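Local coordinates for protein SxtG (Microseira wollei, PDB 6U1R) that probably transfers an amidino group from a donor such as arginine to an amine substrate through an amidino-cysteine intermediate, in the saxitoxin biosynthetic pathway, at residues Met49-Glu54 with Lys71-Thr76; Leu53-Lys58 with Ala152-Tyr157; Thr60-Glu65 with Cys259-His264. One frame throughout, in Å; residues are numbered along the deposited sequence.

Contact 1: residues Met49-Glu54 with Lys71-Thr76; sequences MLPALE and KVLFET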
loop_
_atom_site.group_PDB
_atom_site.type_symbol
_atom_site.label_atom_id
_atom_site.label_comp_id
_atom_site.label_asym_id
_atom_site.label_seq_id
_atom_site.Cartn_x
_atom_site.Cartn_y
_atom_site.Cartn_z
ATOM N N MET A 49 -3.737 -1.718 -23.422
ATOM C CA MET A 49 -3.587 -3.141 -23.702
ATOM C C MET A 49 -4.867 -3.867 -23.317
ATOM O O MET A 49 -5.493 -3.532 -22.312
ATOM C CB MET A 49 -2.418 -3.742 -22.907
ATOM C CG MET A 49 -1.096 -2.990 -23.072
ATOM S SD MET A 49 -0.423 -3.109 -24.738
ATOM C CE MET A 49 -0.061 -4.848 -24.828
ATOM N N LEU A 50 -5.254 -4.866 -24.108
ATOM C CA LEU A 50 -6.488 -5.585 -23.830
ATOM C C LEU A 50 -6.450 -6.234 -22.441
ATOM O O LEU A 50 -5.380 -6.617 -21.947
ATOM C CB LEU A 50 -6.722 -6.665 -24.889
ATOM C CG LEU A 50 -7.026 -6.232 -26.322
ATOM C CD1 LEU A 50 -7.170 -7.482 -27.212
ATOM C CD2 LEU A 50 -8.295 -5.371 -26.366
ATOM N N PRO A 51 -7.614 -6.386 -21.800
ATOM C CA PRO A 51 -7.689 -7.166 -20.563
ATOM C C PRO A 51 -7.189 -8.583 -20.793
ATOM O O PRO A 51 -7.346 -9.143 -21.880
ATOM C CB PRO A 51 -9.190 -7.170 -20.232
ATOM C CG PRO A 51 -9.787 -6.113 -21.039
ATOM C CD PRO A 51 -8.943 -5.969 -22.267
ATOM N N ALA A 52 -6.632 -9.171 -19.741
ATOM C CA ALA A 52 -6.221 -10.567 -19.758
ATOM C C ALA A 52 -7.378 -11.464 -19.346
ATOM O O ALA A 52 -8.128 -11.148 -18.409
ATOM C CB ALA A 52 -5.041 -10.792 -18.816
ATOM N N LEU A 53 -7.496 -12.597 -20.036
ATOM C CA LEU A 53 -8.606 -13.511 -19.815
ATOM C C LEU A 53 -8.535 -14.175 -18.448
ATOM O O LEU A 53 -9.580 -14.444 -17.827
ATOM C CB LEU A 53 -8.607 -14.573 -20.927
ATOM C CG LEU A 53 -9.789 -15.511 -21.073
ATOM C CD1 LEU A 53 -11.066 -14.721 -21.412
ATOM C CD2 LEU A 53 -9.479 -16.542 -22.170
ATOM N N GLU A 54 -7.328 -14.452 -17.968
ATOM C CA GLU A 54 -7.150 -15.262 -16.768
ATOM C C GLU A 54 -6.425 -14.478 -15.696
ATOM O O GLU A 54 -5.645 -13.567 -16.011
ATOM C CB GLU A 54 -6.360 -16.549 -17.080
ATOM C CG GLU A 54 -6.955 -17.426 -18.176
ATOM C CD GLU A 54 -7.920 -18.477 -17.652
ATOM O OE1 GLU A 54 -8.417 -19.289 -18.470
ATOM O OE2 GLU A 54 -8.177 -18.500 -16.427
ATOM N N LYS A 71 -11.391 -15.753 -27.796
ATOM C CA LYS A 71 -10.576 -15.575 -28.994
ATOM C C LYS A 71 -9.873 -14.226 -29.004
ATOM O O LYS A 71 -8.748 -14.121 -29.511
ATOM C CB LYS A 71 -11.437 -15.706 -30.249
ATOM C CG LYS A 71 -12.007 -17.093 -30.483
ATOM C CD LYS A 71 -12.964 -17.077 -31.683
ATOM C CE LYS A 71 -13.466 -18.463 -32.024
ATOM N NZ LYS A 71 -12.343 -19.393 -32.332
ATOM N N VAL A 72 -10.508 -13.206 -28.419
ATOM C CA VAL A 72 -10.025 -11.828 -28.475
ATOM C C VAL A 72 -8.963 -11.579 -27.417
ATOM O O VAL A 72 -7.923 -10.968 -27.691
ATOM C CB VAL A 72 -11.219 -10.861 -28.292
ATOM C CG1 VAL A 72 -10.749 -9.458 -27.896
ATOM C CG2 VAL A 72 -12.063 -10.817 -29.539
ATOM N N LEU A 73 -9.239 -12.006 -26.189
ATOM C CA LEU A 73 -8.403 -11.743 -25.034
ATOM C C LEU A 73 -7.459 -12.907 -24.810
ATOM O O LEU A 73 -7.860 -14.069 -24.910
ATOM C CB LEU A 73 -9.262 -11.563 -23.783
ATOM C CG LEU A 73 -10.401 -10.550 -23.876
ATOM C CD1 LEU A 73 -11.193 -10.528 -22.570
ATOM C CD2 LEU A 73 -9.846 -9.182 -24.189
ATOM N N PHE A 74 -6.215 -12.593 -24.475
ATOM C CA PHE A 74 -5.210 -13.620 -24.263
ATOM C C PHE A 74 -4.965 -13.839 -22.768
ATOM O O PHE A 74 -5.392 -13.056 -21.906
ATOM C CB PHE A 74 -3.928 -13.251 -25.018
ATOM C CG PHE A 74 -3.993 -13.555 -26.500
ATOM C CD1 PHE A 74 -4.936 -12.952 -27.319
ATOM C CD2 PHE A 74 -3.101 -14.442 -27.072
ATOM C CE1 PHE A 74 -4.993 -13.235 -28.686
ATOM C CE2 PHE A 74 -3.152 -14.733 -28.425
ATOM C CZ PHE A 74 -4.092 -14.124 -29.235
ATOM N N GLU A 75 -4.241 -14.929 -22.480
ATOM C CA GLU A 75 -4.123 -15.499 -21.130
ATOM C C GLU A 75 -3.621 -14.489 -20.108
ATOM O O GLU A 75 -4.177 -14.329 -19.016
ATOM C CB GLU A 75 -3.149 -16.684 -21.158
ATOM C CG GLU A 75 -3.615 -17.940 -21.898
ATOM C CD GLU A 75 -3.352 -17.942 -23.414
ATOM O OE1 GLU A 75 -2.886 -16.924 -23.992
ATOM O OE2 GLU A 75 -3.616 -19.001 -24.030
ATOM N N THR A 76 -2.484 -13.855 -20.413
ATOM C CA THR A 76 -1.844 -12.967 -19.447
ATOM C C THR A 76 -1.520 -11.614 -20.065
ATOM O O THR A 76 -0.590 -10.935 -19.625
ATOM C CB THR A 76 -0.574 -13.583 -18.852
ATOM O OG1 THR A 76 0.401 -13.803 -19.888
ATOM C CG2 THR A 76 -0.890 -14.917 -18.139
HETATM O O HOH W 1 -5.361 -9.983 -23.562
#
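Leu73 packs its side chain against Leu50, Pro51 and Leu53, and this is the tightly packed part of the contact. Leu73 CD2 lies 3.4 Å from Pro51 O and 3.9 Å from Pro51 CD, and also reaches Leu50 CB. With CG anti to its own carbonyl carbon (chi1 -52°), the isobutyl group of Leu73 gathers round Pro51 O, with CB, CG and both methyls within about 4 Å. Leu50 crosses Val72 at about a right angle, Leu50 CD1 4.1 Å from Val72 CG1, while Leu53 CB rests on Leu73 CB. One strong backbone bond fixes the chains: Leu53 N donates to Phe74 O at 2.9 Å, nearly straight (172°), from above the carbonyl plane. Ala52 CA adds a CH...O contact to the same oxygen. A water lies 2.7 Å from Pro51 O and accepts from Phe74 N, bridging the chains.

The other side is looser. Phe74 and Glu75 leave the backbone away from Met49-Glu54 and are exposed, and Glu54 N reaches Glu75 O through a weak bond of 3.3 Å. The carboxylate of Glu54 turns off to a salt bridge with Lys58.

The contact thus ties the start of helix 53-57 to the chain leaving helix 63-72, whose helical backbone ends before Leu73. Beyond it, backbone bonds link Met49 to Phe130, Leu50 to Ile79 and Thr76 to Arg127.

Contact 2: residues Leu53-Lys58 with Ala152-Tyr157; sequences LEPINK and ADRNRY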
loop_
_atom_site.group_PDB
_atom_site.type_symbol
_atom_site.label_atom_id
_atom_site.label_comp_id
_atom_site.label_asym_id
_atom_site.label_seq_id
_atom_site.Cartn_x
_atom_site.Cartn_y
_atom_site.Cartn_z
ATOM N N LEU A 53 -7.496 -12.597 -20.036
ATOM C CA LEU A 53 -8.606 -13.511 -19.815
ATOM C C LEU A 53 -8.535 -14.175 -18.448
ATOM O O LEU A 53 -9.580 -14.444 -17.827
ATOM C CB LEU A 53 -8.607 -14.573 -20.927
ATOM C CG LEU A 53 -9.789 -15.511 -21.073
ATOM C CD1 LEU A 53 -11.066 -14.721 -21.412
ATOM C CD2 LEU A 53 -9.479 -16.542 -22.170
ATOM N N GLU A 54 -7.328 -14.452 -17.968
ATOM C CA GLU A 54 -7.150 -15.262 -16.768
ATOM C C GLU A 54 -6.425 -14.478 -15.696
ATOM O O GLU A 54 -5.645 -13.567 -16.011
ATOM C CB GLU A 54 -6.360 -16.549 -17.080
ATOM C CG GLU A 54 -6.955 -17.426 -18.176
ATOM C CD GLU A 54 -7.920 -18.477 -17.652
ATOM O OE1 GLU A 54 -8.417 -19.289 -18.470
ATOM O OE2 GLU A 54 -8.177 -18.500 -16.427
ATOM N N PRO A 55 -6.689 -14.804 -14.414
ATOM C CA PRO A 55 -7.675 -15.786 -13.959
ATOM C C PRO A 55 -9.018 -15.151 -13.568
ATOM O O PRO A 55 -9.832 -15.895 -13.018
ATOM C CB PRO A 55 -6.997 -16.397 -12.732
ATOM C CG PRO A 55 -6.281 -15.237 -12.131
ATOM C CD PRO A 55 -5.849 -14.350 -13.296
ATOM N N ILE A 56 -9.235 -13.858 -13.856
ATOM C CA ILE A 56 -10.433 -13.125 -13.408
ATOM C C ILE A 56 -11.415 -12.873 -14.549
ATOM O O ILE A 56 -12.601 -13.194 -14.439
ATOM C CB ILE A 56 -10.045 -11.796 -12.730
ATOM C CG1 ILE A 56 -9.281 -12.058 -11.434
ATOM C CG2 ILE A 56 -11.293 -10.940 -12.455
ATOM C CD1 ILE A 56 -8.619 -10.849 -10.930
ATOM N N ASN A 57 -10.965 -12.200 -15.612
ATOM C CA ASN A 57 -11.909 -11.508 -16.480
ATOM C C ASN A 57 -12.783 -12.454 -17.290
ATOM O O ASN A 57 -13.865 -12.054 -17.730
ATOM C CB ASN A 57 -11.155 -10.552 -17.372
ATOM C CG ASN A 57 -10.548 -9.431 -16.569
ATOM O OD1 ASN A 57 -11.180 -8.939 -15.625
ATOM N ND2 ASN A 57 -9.316 -9.068 -16.876
ATOM N N LYS A 58 -12.371 -13.695 -17.483
ATOM C CA LYS A 58 -13.271 -14.606 -18.181
ATOM C C LYS A 58 -14.604 -14.758 -17.451
ATOM O O LYS A 58 -15.603 -15.134 -18.073
ATOM C CB LYS A 58 -12.611 -15.969 -18.380
ATOM C CG LYS A 58 -12.414 -16.791 -17.132
ATOM C CD LYS A 58 -11.605 -18.035 -17.496
ATOM C CE LYS A 58 -11.458 -19.002 -16.341
ATOM N NZ LYS A 58 -10.813 -20.275 -16.833
ATOM N N ALA A 152 -7.033 -7.164 -7.221
ATOM C CA ALA A 152 -6.864 -8.610 -7.425
ATOM C C ALA A 152 -6.318 -8.962 -8.803
ATOM O O ALA A 152 -5.763 -10.060 -8.980
ATOM C CB ALA A 152 -8.199 -9.331 -7.213
ATOM N N ASP A 153 -6.458 -8.067 -9.779
ATOM C CA ASP A 153 -6.032 -8.354 -11.146
ATOM C C ASP A 153 -4.530 -8.103 -11.286
ATOM O O ASP A 153 -4.063 -6.954 -11.238
ATOM C CB ASP A 153 -6.850 -7.515 -12.123
ATOM C CG ASP A 153 -6.639 -7.934 -13.569
ATOM O OD1 ASP A 153 -5.512 -8.358 -13.895
ATOM O OD2 ASP A 153 -7.596 -7.840 -14.367
ATOM N N ARG A 154 -3.769 -9.195 -11.441
ATOM C CA ARG A 154 -2.321 -9.120 -11.588
ATOM C C ARG A 154 -1.884 -8.126 -12.657
ATOM O O ARG A 154 -0.880 -7.442 -12.485
ATOM C CB ARG A 154 -1.767 -10.509 -11.927
ATOM C CG ARG A 154 -1.841 -11.513 -10.795
ATOM C CD ARG A 154 -1.582 -12.908 -11.345
ATOM N NE ARG A 154 -1.431 -13.902 -10.285
ATOM C CZ ARG A 154 -1.574 -15.211 -10.467
ATOM N NH1 ARG A 154 -1.886 -15.693 -11.680
ATOM N NH2 ARG A 154 -1.392 -16.041 -9.444
ATOM N N ASN A 155 -2.593 -8.055 -13.786
ATOM C CA ASN A 155 -2.149 -7.148 -14.840
ATOM C C ASN A 155 -2.274 -5.684 -14.443
ATOM O O ASN A 155 -1.705 -4.822 -15.120
ATOM C CB ASN A 155 -2.934 -7.405 -16.116
ATOM C CG ASN A 155 -2.650 -8.762 -16.701
ATOM O OD1 ASN A 155 -3.242 -9.750 -16.286
ATOM N ND2 ASN A 155 -1.712 -8.828 -17.659
ATOM N N ARG A 156 -3.019 -5.380 -13.384
ATOM C CA ARG A 156 -3.213 -4.005 -12.934
ATOM C C ARG A 156 -2.327 -3.634 -11.743
ATOM O O ARG A 156 -2.517 -2.576 -11.150
ATOM C CB ARG A 156 -4.705 -3.793 -12.612
ATOM C CG ARG A 156 -5.626 -4.300 -13.724
ATOM C CD ARG A 156 -7.079 -3.912 -13.504
ATOM N NE ARG A 156 -7.321 -2.493 -13.760
ATOM C CZ ARG A 156 -8.525 -1.933 -13.770
ATOM N NH1 ARG A 156 -9.599 -2.669 -13.541
ATOM N NH2 ARG A 156 -8.650 -0.638 -14.045
ATOM N N TYR A 157 -1.309 -4.451 -11.441
ATOM C CA TYR A 157 -0.463 -4.278 -10.259
ATOM C C TYR A 157 0.204 -2.910 -10.205
ATOM O O TYR A 157 0.476 -2.389 -9.113
ATOM C CB TYR A 157 0.631 -5.339 -10.281
ATOM C CG TYR A 157 1.076 -5.925 -8.952
ATOM C CD1 TYR A 157 0.172 -6.518 -8.087
ATOM C CD2 TYR A 157 2.419 -5.965 -8.622
ATOM C CE1 TYR A 157 0.602 -7.108 -6.912
ATOM C CE2 TYR A 157 2.860 -6.543 -7.471
ATOM C CZ TYR A 157 1.953 -7.130 -6.619
ATOM O OH TYR A 157 2.450 -7.704 -5.465
HETATM O O HOH W 2 -5.805 -11.045 -14.181
HETATM O O HOH W 3 -3.065 -12.372 -15.923
HETATM O O HOH W 4 -10.186 -7.312 -13.673
#
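An Asx turn at Asp153 faces helix 53-57, a short, weakly bonded helix with a wider pi-type turn, closed by Lys58 N on Leu53 O at 2.9 Å. In the turn, Asp153 OD1 accepts from Asn155 N (2.9 Å) on its anti side. The other oxygen takes the direct bond of the contact: Asn57 ND2 donates to Asp153 OD2 at 3.3 Å, on the syn side and bent to 147° at the hydrogen. Amide and carboxylate planes stand 48° apart. Asp153 CG is anti to its backbone N (chi1 -170°), which carries the carboxylate toward Asn57. The same ND2 also donates to Ala52 O, so one amide group serves two acceptors.

Beside this polar pair, Ile56 inserts the end of its side chain: Ile56 CD1 lies 3.5 Å from Ala152 O and 4.0 Å from Ala152 CB. Ala152 is close to Asp215, a predicted active-site residue. Pro55, after a cis peptide bond, brings CG near the Arg154 guanidinium, which is itself held by Asp187 and Leu185 O.

Three waters bridge the polar groups. Glu54 O receives two of them, one shared with Asp153 OD1 and one with Asn155 OD1; a third donates to Asn57 OD1 and, at 2.7 Å, to Asp153 OD2.

Contact 3: residues Thr60-Glu65 with Cys259-His264; sequences TFPLEE and CPEALH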
loop_
_atom_site.group_PDB
_atom_site.type_symbol
_atom_site.label_atom_id
_atom_site.label_comp_id
_atom_site.label_asym_id
_atom_site.label_seq_id
_atom_site.Cartn_x
_atom_site.Cartn_y
_atom_site.Cartn_z
ATOM N N THR A 60 -16.374 -12.325 -16.203
ATOM C CA THR A 60 -17.253 -11.207 -16.494
ATOM C C THR A 60 -18.082 -11.448 -17.743
ATOM O O THR A 60 -18.766 -10.529 -18.202
ATOM C CB THR A 60 -16.444 -9.916 -16.648
ATOM O OG1 THR A 60 -15.560 -10.010 -17.780
ATOM C CG2 THR A 60 -15.636 -9.666 -15.404
ATOM N N PHE A 61 -18.053 -12.666 -18.294
ATOM C CA PHE A 61 -18.810 -12.985 -19.492
ATOM C C PHE A 61 -19.842 -14.063 -19.192
ATOM O O PHE A 61 -19.491 -15.096 -18.613
ATOM C CB PHE A 61 -17.873 -13.474 -20.611
ATOM C CG PHE A 61 -16.879 -12.443 -21.059
ATOM C CD1 PHE A 61 -17.225 -11.521 -22.025
ATOM C CD2 PHE A 61 -15.601 -12.389 -20.514
ATOM C CE1 PHE A 61 -16.315 -10.562 -22.447
ATOM C CE2 PHE A 61 -14.686 -11.422 -20.933
ATOM C CZ PHE A 61 -15.048 -10.519 -21.897
ATOM N N PRO A 62 -21.100 -13.891 -19.584
ATOM C CA PRO A 62 -22.019 -15.032 -19.534
ATOM C C PRO A 62 -21.507 -16.121 -20.464
ATOM O O PRO A 62 -20.836 -15.843 -21.460
ATOM C CB PRO A 62 -23.357 -14.447 -20.006
ATOM C CG PRO A 62 -22.986 -13.249 -20.825
ATOM C CD PRO A 62 -21.704 -12.713 -20.232
ATOM N N LEU A 63 -21.800 -17.373 -20.111
ATOM C CA LEU A 63 -21.219 -18.498 -20.842
ATOM C C LEU A 63 -21.386 -18.354 -22.352
ATOM O O LEU A 63 -20.502 -18.760 -23.116
ATOM C CB LEU A 63 -21.843 -19.812 -20.364
ATOM C CG LEU A 63 -21.464 -21.063 -21.163
ATOM C CD1 LEU A 63 -19.944 -21.241 -21.226
ATOM C CD2 LEU A 63 -22.130 -22.292 -20.556
ATOM N N GLU A 64 -22.499 -17.771 -22.807
ATOM C CA GLU A 64 -22.745 -17.682 -24.242
ATOM C C GLU A 64 -21.858 -16.641 -24.930
ATOM O O GLU A 64 -21.724 -16.681 -26.159
ATOM C CB GLU A 64 -24.227 -17.388 -24.509
ATOM C CG GLU A 64 -24.735 -16.036 -24.008
ATOM C CD GLU A 64 -25.233 -16.069 -22.565
ATOM O OE1 GLU A 64 -25.018 -17.087 -21.865
ATOM O OE2 GLU A 64 -25.841 -15.063 -22.128
ATOM N N GLU A 65 -21.239 -15.727 -24.174
ATOM C CA GLU A 65 -20.261 -14.791 -24.729
ATOM C C GLU A 65 -18.815 -15.262 -24.589
ATOM O O GLU A 65 -17.913 -14.627 -25.150
ATOM C CB GLU A 65 -20.399 -13.420 -24.058
ATOM C CG GLU A 65 -21.627 -12.641 -24.494
ATOM C CD GLU A 65 -21.949 -11.512 -23.538
ATOM O OE1 GLU A 65 -21.007 -10.964 -22.931
ATOM O OE2 GLU A 65 -23.143 -11.181 -23.380
ATOM N N CYS A 259 -25.938 -10.025 -10.190
ATOM C CA CYS A 259 -25.195 -10.154 -11.446
ATOM C C CYS A 259 -24.125 -11.224 -11.287
ATOM O O CYS A 259 -23.210 -11.041 -10.483
ATOM C CB CYS A 259 -24.524 -8.838 -11.826
ATOM S SG CYS A 259 -23.488 -8.972 -13.326
ATOM N N PRO A 260 -24.191 -12.341 -12.020
ATOM C CA PRO A 260 -23.162 -13.381 -11.848
ATOM C C PRO A 260 -21.775 -12.952 -12.290
ATOM O O PRO A 260 -20.790 -13.579 -11.865
ATOM C CB PRO A 260 -23.677 -14.543 -12.727
ATOM C CG PRO A 260 -25.132 -14.255 -12.939
ATOM C CD PRO A 260 -25.246 -12.763 -12.955
ATOM N N GLU A 261 -21.690 -11.934 -13.146
ATOM C CA GLU A 261 -20.462 -11.378 -13.703
ATOM C C GLU A 261 -19.927 -10.186 -12.892
ATOM O O GLU A 261 -19.106 -9.419 -13.412
ATOM C CB GLU A 261 -20.717 -10.925 -15.148
ATOM C CG GLU A 261 -21.147 -12.047 -16.109
ATOM C CD GLU A 261 -22.637 -12.338 -16.093
ATOM O OE1 GLU A 261 -23.430 -11.389 -15.933
ATOM O OE2 GLU A 261 -23.018 -13.513 -16.276
ATOM N N ALA A 262 -20.412 -10.004 -11.660
ATOM C CA ALA A 262 -20.257 -8.736 -10.953
ATOM C C ALA A 262 -18.798 -8.327 -10.855
ATOM O O ALA A 262 -17.942 -9.104 -10.421
ATOM C CB ALA A 262 -20.864 -8.823 -9.551
ATOM N N LEU A 263 -18.535 -7.065 -11.228
ATOM C CA LEU A 263 -17.205 -6.475 -11.150
ATOM C C LEU A 263 -17.426 -4.961 -11.252
ATOM O O LEU A 263 -17.717 -4.452 -12.337
ATOM C CB LEU A 263 -16.303 -7.007 -12.256
ATOM C CG LEU A 263 -14.843 -6.567 -12.422
ATOM C CD1 LEU A 263 -14.222 -5.936 -11.229
ATOM C CD2 LEU A 263 -14.013 -7.788 -12.815
ATOM N N HIS A 264 -17.368 -4.288 -10.104
ATOM C CA HIS A 264 -17.648 -2.865 -9.914
ATOM C C HIS A 264 -19.142 -2.632 -9.728
ATOM O O HIS A 264 -19.973 -3.356 -10.286
ATOM C CB HIS A 264 -17.072 -2.009 -11.055
ATOM C CG HIS A 264 -15.604 -2.220 -11.241
ATOM N ND1 HIS A 264 -14.972 -2.095 -12.461
ATOM C CD2 HIS A 264 -14.646 -2.591 -10.356
ATOM C CE1 HIS A 264 -13.691 -2.393 -12.320
ATOM N NE2 HIS A 264 -13.463 -2.675 -11.049
#
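Thr60 and Glu261 bring their backbones within 4.3 Å of each other, CA to CA, where the chain entering helix 63-72 passes a type I beta turn spanning Cys259 to Ala262. The turn's own closing bond, Ala262 N to Cys259 O, is weak, whereas Glu65 N bonds Pro62 O at 2.7 Å as the chain enters the weakly bonded start of helix 63-72.

Glu261 supplies most of the touching surface on its side. Its chain leaves with CG beside the backbone N and then bends at chi2 (85°), which lays the aliphatic part along the backbone of Thr60-Pro62. CB and CG press on the Thr60 peptide, with Glu261 CG 3.5 Å from Thr60 O. The carboxylate carries on past the peptide to Pro62, where Glu261 OE2 stands 3.7 Å from Pro62 CA and a little farther from CB.

Thr60 turns its two branches to different partners. Thr60 CG2 meets Leu263 CD2 at 3.6 Å, the two side chains set at a slant, and CG2 also comes near Glu261 O. The hydroxyl OG1 instead bonds Asn57 O, three residues back along the chain, and this bond probably fixes the rotation that points the methyl at Leu263. Leu263 CD1, the other methyl of the same leucine, sits 3.3 Å above the plane of the His264 ring, offset toward its rim. His264 bonds Asp215 through NE2.

No hydrogen bond or salt bridge joins the two segments. The surface contact therefore rests on van der Waals packing of Glu261 on Thr60 and Pro62 and of Leu263 on Thr60, so that the Thr60 loop is packed against a residue that lies in turn on the ring of His264, a predicted active-site residue.

In the fold
Contacts 1 and 2 share Leu53 and Glu54 and lie about 9 Å apart between centres. Besides the Asn57 link to Ala52, a probable hydrogen bond of 3.1 Å runs from Asn155 ND2 to Thr76 O. The centre of contact 3 lies about 14 Å from that of contact 2 and about 15 Å from that of contact 1; it meets contact 1 where Phe61 CZ packs on Leu73 CD1 (3.9 Å) and contact 2 where Leu263 CD2 nears Ile56 CG2. Contacts 2 and 3 lie beside the predicted active site, the side chains of Ala152 and Leu263 about 5 and 4 Å from that of Asp215. Contact 1 is farther out, the side chain of Pro51 about 10 Å from that of His264.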